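Local coordinates for protein quinone oxidoreductase (Coxiella burnetii, PDB 3TQH) that binds NADPH and probably catalyses the NADPH-dependent reduction of quinones, as a member of the medium-chain dehydrogenase/reductase family, at residues 40-54 with 307-321. Residues are numbered along the deposited sequence; the frame is centred on the assembly and turned at random.
With NDP (NADPH dihydro-nicotinamide-adenine-dinucleotide phosphate), chain B; SO4 (sulfate ion), chain C.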
loop_
_atom_site.group_PDB
_atom_site.type_symbol
_atom_site.label_atom_id
_atom_site.label_comp_id
_atom_site.label_asym_id
_atom_site.label_seq_id
_atom_site.Cartn_x
_atom_site.Cartn_y
_atom_site.Cartn_z
ATOM N N VAL A 40 -14.179 -2.463 -13.393
ATOM C CA VAL A 40 -12.772 -2.271 -13.035
ATOM C C VAL A 40 -11.864 -2.157 -14.261
ATOM O O VAL A 40 -11.880 -3.009 -15.140
ATOM C CB VAL A 40 -12.251 -3.414 -12.122
ATOM C CG1 VAL A 40 -10.762 -3.227 -11.804
ATOM C CG2 VAL A 40 -13.060 -3.473 -10.832
ATOM N N HIS A 41 -11.067 -1.094 -14.297
ATOM C CA HIS A 41 -10.057 -0.901 -15.336
ATOM C C HIS A 41 -8.682 -1.351 -14.853
ATOM O O HIS A 41 -7.910 -1.923 -15.624
ATOM C CB HIS A 41 -10.027 0.560 -15.794
ATOM C CG HIS A 41 -11.126 0.908 -16.750
ATOM N ND1 HIS A 41 -10.885 1.319 -18.043
ATOM C CD2 HIS A 41 -12.473 0.877 -16.611
ATOM C CE1 HIS A 41 -12.036 1.543 -18.654
ATOM N NE2 HIS A 41 -13.016 1.279 -17.808
ATOM N N ALA A 42 -8.385 -1.114 -13.576
ATOM C CA ALA A 42 -7.096 -1.490 -13.003
ATOM C C ALA A 42 -7.213 -1.815 -11.511
ATOM O O ALA A 42 -8.084 -1.282 -10.815
ATOM C CB ALA A 42 -6.082 -0.376 -13.232
ATOM N N ALA A 43 -6.331 -2.692 -11.032
ATOM C CA ALA A 43 -6.290 -3.087 -9.620
ATOM C C ALA A 43 -4.858 -3.443 -9.215
ATOM O O ALA A 43 -4.221 -4.278 -9.855
ATOM C CB ALA A 43 -7.207 -4.271 -9.379
ATOM N N SER A 44 -4.351 -2.814 -8.159
ATOM C CA SER A 44 -2.960 -3.009 -7.772
ATOM C C SER A 44 -2.818 -4.050 -6.687
ATOM O O SER A 44 -3.757 -4.318 -5.934
ATOM C CB SER A 44 -2.319 -1.694 -7.327
ATOM O OG SER A 44 -2.897 -1.194 -6.138
ATOM N N LEU A 45 -1.628 -4.632 -6.626
ATOM C CA LEU A 45 -1.284 -5.639 -5.626
ATOM C C LEU A 45 -0.607 -5.000 -4.422
ATOM O O LEU A 45 0.185 -4.072 -4.560
ATOM C CB LEU A 45 -0.348 -6.693 -6.225
ATOM C CG LEU A 45 -0.950 -7.604 -7.290
ATOM C CD1 LEU A 45 -1.019 -6.887 -8.630
ATOM C CD2 LEU A 45 -0.143 -8.899 -7.401
ATOM N N ASN A 46 -0.922 -5.520 -3.244
ATOM C CA ASN A 46 -0.245 -5.149 -2.009
ATOM C C ASN A 46 0.145 -6.419 -1.254
ATOM O O ASN A 46 -0.511 -7.443 -1.407
ATOM C CB ASN A 46 -1.164 -4.304 -1.138
ATOM C CG ASN A 46 -1.541 -3.000 -1.795
ATOM O OD1 ASN A 46 -2.553 -2.917 -2.498
ATOM N ND2 ASN A 46 -0.715 -1.975 -1.593
ATOM N N PRO A 47 1.201 -6.358 -0.430
ATOM C CA PRO A 47 1.598 -7.516 0.373
ATOM C C PRO A 47 0.485 -8.147 1.231
ATOM O O PRO A 47 0.447 -9.378 1.397
ATOM C CB PRO A 47 2.705 -6.945 1.266
ATOM C CG PRO A 47 3.323 -5.870 0.426
ATOM C CD PRO A 47 2.183 -5.256 -0.324
ATOM N N ILE A 48 -0.406 -7.314 1.769
ATOM C CA ILE A 48 -1.579 -7.799 2.498
ATOM C C ILE A 48 -2.324 -8.876 1.690
ATOM O O ILE A 48 -2.878 -9.809 2.274
ATOM C CB ILE A 48 -2.545 -6.640 2.879
ATOM C CG1 ILE A 48 -3.618 -7.111 3.867
ATOM C CG2 ILE A 48 -3.207 -6.055 1.654
ATOM C CD1 ILE A 48 -3.198 -7.038 5.302
ATOM N N ASP A 49 -2.314 -8.753 0.364
ATOM C CA ASP A 49 -2.916 -9.758 -0.519
ATOM C C ASP A 49 -2.310 -11.162 -0.326
ATOM O O ASP A 49 -3.054 -12.133 -0.188
ATOM C CB ASP A 49 -2.795 -9.353 -1.996
ATOM C CG ASP A 49 -3.404 -7.988 -2.299
ATOM O OD1 ASP A 49 -4.156 -7.453 -1.454
ATOM O OD2 ASP A 49 -3.126 -7.448 -3.395
ATOM N N TYR A 50 -0.978 -11.273 -0.307
ATOM C CA TYR A 50 -0.338 -12.596 -0.174
ATOM C C TYR A 50 -0.345 -13.141 1.258
ATOM O O TYR A 50 -0.382 -14.352 1.460
ATOM C CB TYR A 50 1.084 -12.640 -0.791
ATOM C CG TYR A 50 2.193 -11.897 -0.066
ATOM C CD1 TYR A 50 2.679 -12.327 1.169
ATOM C CD2 TYR A 50 2.808 -10.799 -0.655
ATOM C CE1 TYR A 50 3.718 -11.643 1.818
ATOM C CE2 TYR A 50 3.838 -10.115 -0.018
ATOM C CZ TYR A 50 4.289 -10.536 1.211
ATOM O OH TYR A 50 5.320 -9.842 1.819
ATOM N N LYS A 51 -0.321 -12.242 2.242
ATOM C CA LYS A 51 -0.426 -12.614 3.654
ATOM C C LYS A 51 -1.819 -13.152 3.982
ATOM O O LYS A 51 -1.980 -13.989 4.875
ATOM C CB LYS A 51 -0.126 -11.411 4.552
ATOM C CG LYS A 51 1.286 -10.847 4.414
ATOM C CD LYS A 51 1.392 -9.487 5.080
ATOM C CE LYS A 51 2.822 -8.960 5.072
ATOM N NZ LYS A 51 2.978 -7.767 5.956
ATOM N N THR A 52 -2.828 -12.653 3.272
ATOM C CA THR A 52 -4.190 -13.151 3.434
ATOM C C THR A 52 -4.263 -14.525 2.783
ATOM O O THR A 52 -4.695 -15.496 3.404
ATOM C CB THR A 52 -5.220 -12.188 2.801
ATOM O OG1 THR A 52 -5.082 -10.887 3.383
ATOM C CG2 THR A 52 -6.653 -12.687 3.010
ATOM N N ARG A 53 -3.785 -14.597 1.544
ATOM C CA ARG A 53 -3.797 -15.826 0.751
ATOM C C ARG A 53 -3.015 -16.971 1.396
ATOM O O ARG A 53 -3.447 -18.115 1.323
ATOM C CB ARG A 53 -3.266 -15.543 -0.663
ATOM C CG ARG A 53 -3.405 -16.702 -1.643
ATOM C CD ARG A 53 -2.117 -17.493 -1.756
ATOM N NE ARG A 53 -1.071 -16.628 -2.262
ATOM C CZ ARG A 53 0.199 -16.627 -1.875
ATOM N NH1 ARG A 53 0.655 -17.470 -0.961
ATOM N NH2 ARG A 53 1.020 -15.747 -2.422
ATOM N N ASN A 54 -1.873 -16.686 2.016
ATOM C CA ASN A 54 -1.120 -17.749 2.695
ATOM C C ASN A 54 -1.625 -18.049 4.111
ATOM O O ASN A 54 -1.194 -19.023 4.732
ATOM C CB ASN A 54 0.414 -17.527 2.650
ATOM C CG ASN A 54 0.892 -16.339 3.487
ATOM O OD1 ASN A 54 0.345 -16.026 4.548
ATOM N ND2 ASN A 54 1.955 -15.691 3.011
ATOM N N LEU A 307 5.644 -10.753 -6.015
ATOM C CA LEU A 307 5.341 -9.914 -4.854
ATOM C C LEU A 307 5.874 -10.499 -3.530
ATOM O O LEU A 307 6.405 -9.763 -2.693
ATOM C CB LEU A 307 3.829 -9.694 -4.752
ATOM C CG LEU A 307 3.335 -8.616 -3.780
ATOM C CD1 LEU A 307 3.722 -7.226 -4.274
ATOM C CD2 LEU A 307 1.812 -8.730 -3.584
ATOM N N GLU A 308 5.723 -11.815 -3.354
ATOM C CA GLU A 308 6.162 -12.502 -2.124
ATOM C C GLU A 308 7.670 -12.580 -1.927
ATOM O O GLU A 308 8.121 -12.897 -0.827
ATOM C CB GLU A 308 5.583 -13.925 -2.034
ATOM C CG GLU A 308 4.387 -14.015 -1.131
ATOM C CD GLU A 308 3.922 -15.419 -0.892
ATOM O OE1 GLU A 308 3.539 -16.076 -1.877
ATOM O OE2 GLU A 308 3.925 -15.864 0.278
ATOM N N THR A 309 8.450 -12.316 -2.974
ATOM C CA THR A 309 9.906 -12.257 -2.827
ATOM C C THR A 309 10.310 -11.155 -1.849
ATOM O O THR A 309 11.367 -11.241 -1.216
ATOM C CB THR A 309 10.633 -11.998 -4.161
ATOM O OG1 THR A 309 10.256 -10.715 -4.676
ATOM C CG2 THR A 309 10.319 -13.089 -5.183
ATOM N N GLY A 310 9.469 -10.127 -1.737
ATOM C CA GLY A 310 9.770 -8.959 -0.927
ATOM C C GLY A 310 10.752 -8.010 -1.589
ATOM O O GLY A 310 11.303 -7.135 -0.929
ATOM N N HIS A 311 10.963 -8.159 -2.896
ATOM C CA HIS A 311 11.924 -7.323 -3.615
ATOM C C HIS A 311 11.328 -6.578 -4.825
ATOM O O HIS A 311 12.042 -6.174 -5.739
ATOM C CB HIS A 311 13.152 -8.158 -3.976
ATOM C CG HIS A 311 13.959 -8.544 -2.777
ATOM N ND1 HIS A 311 14.063 -9.842 -2.328
ATOM C CD2 HIS A 311 14.645 -7.786 -1.892
ATOM C CE1 HIS A 311 14.805 -9.870 -1.235
ATOM N NE2 HIS A 311 15.171 -8.635 -0.951
ATOM N N VAL A 312 10.023 -6.357 -4.798
ATOM C CA VAL A 312 9.388 -5.553 -5.828
ATOM C C VAL A 312 9.793 -4.088 -5.654
ATOM O O VAL A 312 9.716 -3.541 -4.556
ATOM C CB VAL A 312 7.852 -5.672 -5.786
ATOM C CG1 VAL A 312 7.221 -4.693 -6.748
ATOM C CG2 VAL A 312 7.432 -7.076 -6.122
ATOM N N ARG A 313 10.251 -3.478 -6.745
ATOM C CA ARG A 313 10.497 -2.045 -6.790
ATOM C C ARG A 313 9.182 -1.404 -7.204
ATOM O O ARG A 313 8.584 -1.817 -8.198
ATOM C CB ARG A 313 11.593 -1.716 -7.804
ATOM C CG ARG A 313 11.945 -0.241 -7.879
ATOM C CD ARG A 313 12.659 0.123 -9.167
ATOM N NE ARG A 313 14.044 -0.331 -9.174
ATOM C CZ ARG A 313 15.001 0.167 -9.957
ATOM N NH1 ARG A 313 14.734 1.142 -10.822
ATOM N NH2 ARG A 313 16.238 -0.310 -9.873
ATOM N N GLY A 314 8.719 -0.422 -6.436
ATOM C CA GLY A 314 7.447 0.247 -6.725
ATOM C C GLY A 314 6.226 -0.658 -6.636
ATOM O O GLY A 314 6.057 -1.397 -5.662
ATOM N N LYS A 315 5.379 -0.608 -7.663
ATOM C CA LYS A 315 4.073 -1.265 -7.630
ATOM C C LYS A 315 3.897 -2.264 -8.757
ATOM O O LYS A 315 4.368 -2.041 -9.876
ATOM C CB LYS A 315 2.956 -0.223 -7.731
ATOM C CG LYS A 315 2.798 0.692 -6.522
ATOM C CD LYS A 315 2.384 -0.044 -5.250
ATOM C CE LYS A 315 1.006 -0.695 -5.356
ATOM N NZ LYS A 315 0.570 -1.275 -4.053
ATOM N N LEU A 316 3.224 -3.371 -8.438
ATOM C CA LEU A 316 2.708 -4.294 -9.440
ATOM C C LEU A 316 1.234 -3.965 -9.604
ATOM O O LEU A 316 0.564 -3.598 -8.630
ATOM C CB LEU A 316 2.866 -5.751 -8.995
ATOM C CG LEU A 316 4.262 -6.243 -8.601
ATOM C CD1 LEU A 316 4.190 -7.707 -8.181
ATOM C CD2 LEU A 316 5.260 -6.048 -9.734
ATOM N N VAL A 317 0.723 -4.089 -10.825
ATOM C CA VAL A 317 -0.676 -3.760 -11.085
ATOM C C VAL A 317 -1.308 -4.680 -12.127
ATOM O O VAL A 317 -0.656 -5.108 -13.086
ATOM C CB VAL A 317 -0.825 -2.275 -11.514
ATOM C CG1 VAL A 317 -0.133 -2.023 -12.845
ATOM C CG2 VAL A 317 -2.296 -1.874 -11.578
ATOM N N PHE A 318 -2.579 -5.004 -11.905
ATOM C CA PHE A 318 -3.377 -5.714 -12.890
ATOM C C PHE A 318 -4.046 -4.700 -13.808
ATOM O O PHE A 318 -4.694 -3.761 -13.340
ATOM C CB PHE A 318 -4.466 -6.570 -12.226
ATOM C CG PHE A 318 -3.947 -7.795 -11.528
ATOM C CD1 PHE A 318 -3.244 -8.770 -12.230
ATOM C CD2 PHE A 318 -4.198 -7.996 -10.169
ATOM C CE1 PHE A 318 -2.778 -9.912 -11.589
ATOM C CE2 PHE A 318 -3.732 -9.137 -9.523
ATOM C CZ PHE A 318 -3.022 -10.096 -10.230
ATOM N N LYS A 319 -3.876 -4.889 -15.110
ATOM C CA LYS A 319 -4.671 -4.182 -16.097
ATOM C C LYS A 319 -5.857 -5.081 -16.420
ATOM O O LYS A 319 -5.695 -6.130 -17.040
ATOM C CB LYS A 319 -3.851 -3.896 -17.352
ATOM C CG LYS A 319 -4.661 -3.388 -18.537
ATOM C CD LYS A 319 -3.779 -3.158 -19.765
ATOM C CE LYS A 319 -3.769 -1.702 -20.192
ATOM N NZ LYS A 319 -5.137 -1.231 -20.572
ATOM N N VAL A 320 -7.044 -4.677 -15.974
ATOM C CA VAL A 320 -8.252 -5.475 -16.172
ATOM C C VAL A 320 -8.903 -5.097 -17.505
ATOM O O VAL A 320 -9.410 -5.958 -18.221
ATOM C CB VAL A 320 -9.228 -5.307 -14.990
ATOM C CG1 VAL A 320 -10.465 -6.156 -15.192
ATOM C CG2 VAL A 320 -8.537 -5.687 -13.691
ATOM N N ARG A 321 -8.876 -3.802 -17.821
ATOM C CA ARG A 321 -9.251 -3.282 -19.135
ATOM C C ARG A 321 -8.288 -2.163 -19.533
ATOM O O ARG A 321 -7.772 -2.131 -20.656
ATOM C CB ARG A 321 -10.678 -2.732 -19.112
ATOM C CG ARG A 321 -11.752 -3.777 -18.869
ATOM C CD ARG A 321 -13.139 -3.153 -18.907
ATOM N NE ARG A 321 -14.200 -4.152 -19.058
ATOM C CZ ARG A 321 -14.650 -4.947 -18.086
ATOM N NH1 ARG A 321 -14.138 -4.890 -16.850
ATOM N NH2 ARG A 321 -15.630 -5.810 -18.353
ATOM O OXT ARG A 321 -8.001 -1.263 -18.735
HETATM P PA NDP B . 6.753 -4.065 -0.789
HETATM O O1A NDP B . 6.636 -5.503 -1.099
HETATM O O2A NDP B . 6.350 -3.229 -1.936
HETATM O O5B NDP B . 8.268 -3.705 -0.392
HETATM C C5B NDP B . 9.328 -4.304 -1.113
HETATM C C4B NDP B . 10.638 -3.609 -0.778
HETATM O O4B NDP B . 11.097 -4.059 0.480
HETATM C C3B NDP B . 11.764 -3.889 -1.765
HETATM O O3B NDP B . 12.012 -2.737 -2.542
HETATM C C2B NDP B . 12.966 -4.269 -0.906
HETATM O O2B NDP B . 14.125 -3.530 -1.223
HETATM C C1B NDP B . 12.501 -3.943 0.502
HETATM N N9A NDP B . 13.037 -4.827 1.548
HETATM C C8A NDP B . 12.814 -6.175 1.687
HETATM N N7A NDP B . 13.460 -6.606 2.789
HETATM C C5A NDP B . 14.091 -5.557 3.355
HETATM C C6A NDP B . 14.889 -5.459 4.486
HETATM N N6A NDP B . 15.136 -6.538 5.210
HETATM N N1A NDP B . 15.421 -4.239 4.840
HETATM C C2A NDP B . 15.148 -3.121 4.066
HETATM N N3A NDP B . 14.346 -3.216 2.942
HETATM C C4A NDP B . 13.829 -4.426 2.591
HETATM O O3 NDP B . 5.906 -3.700 0.531
HETATM P PN NDP B . 5.029 -2.368 0.784
HETATM O O1N NDP B . 3.793 -2.445 -0.024
HETATM O O2N NDP B . 5.846 -1.148 0.717
HETATM O O5D NDP B . 4.622 -2.615 2.319
HETATM C C5D NDP B . 5.595 -2.835 3.322
HETATM C C4D NDP B . 4.934 -3.438 4.557
HETATM O O4D NDP B . 3.965 -2.547 5.077
HETATM C C3D NDP B . 4.223 -4.743 4.229
HETATM O O3D NDP B . 4.524 -5.702 5.217
HETATM C C2D NDP B . 2.754 -4.377 4.224
HETATM O O2D NDP B . 1.919 -5.463 4.581
HETATM C C1D NDP B . 2.719 -3.213 5.220
HETATM N N1N NDP B . 1.606 -2.254 5.031
HETATM C C2N NDP B . 0.849 -1.933 6.130
HETATM C C3N NDP B . -0.255 -1.087 6.049
HETATM C C7N NDP B . -1.072 -0.745 7.261
HETATM O O7N NDP B . -2.187 0.107 7.106
HETATM N N7N NDP B . -0.742 -1.254 8.446
HETATM C C4N NDP B . -0.615 -0.519 4.705
HETATM C C5N NDP B . 0.255 -0.898 3.550
HETATM C C6N NDP B . 1.332 -1.750 3.779
HETATM P P2B NDP B . 15.381 -4.221 -1.958
HETATM O O1X NDP B . 16.315 -3.130 -2.418
HETATM O O2X NDP B . 14.913 -5.004 -3.161
HETATM O O3X NDP B . 16.129 -5.140 -1.031
HETATM S S SO4 C . -0.476 -5.582 7.118
HETATM O O1 SO4 C . -0.828 -4.741 5.973
HETATM O O2 SO4 C . 0.541 -4.932 7.941
HETATM O O3 SO4 C . -1.668 -5.838 7.919
HETATM O O4 SO4 C . 0.036 -6.859 6.645
HETATM O O HOH W 1 -8.382 1.502 -18.872
HETATM O O HOH W 2 2.756 -4.385 -5.580
#
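Ala43 and Phe318 form a hydrogen-bonded antiparallel pair between strands 42-44 and 315-319, whose axes run at 151° and approach to 4.5 Å; Phe318 N lies 2.7 Å from Ala43 O. Leu45 N continues the ladder to Leu316 O. At the other end, His41 O accepts from both Val320 N and Arg321 N, which reach it from the same face of its plane. Ala43 and Phe318 point to one face of the sheet. Leu45 CD1 lies over one face of the Phe318 ring, 3.9 Å from its centroid. Lys315 folds back at chi2 and chi3, which brings NZ to Leu45 O at 2.9 Å. Leu307 CD2 packs near the edge of the Tyr50 ring, 3.7 Å from Tyr50 CD2. Glu308 CG sits over one face of that ring, 3.5 Å from the centroid. Glu308 OE1 takes a salt bridge from Arg53 NH2 at 2.6 Å, with an N-H...O angle of 165°. The bond lies in the guanidinium plane but comes from above the carboxylate plane. Arg53 NH2 also bonds His304. Sheet bonds thus join strand 315-319 to strand 36-44, while the salt bridge and apolar packing join helix 300-308 to helix 47-53. In the same segments, Lys51 NZ donates to O3D and O2D of the nicotinamide ribose of NADPH, and Val312 O accepts from O3B of the adenosine ribose.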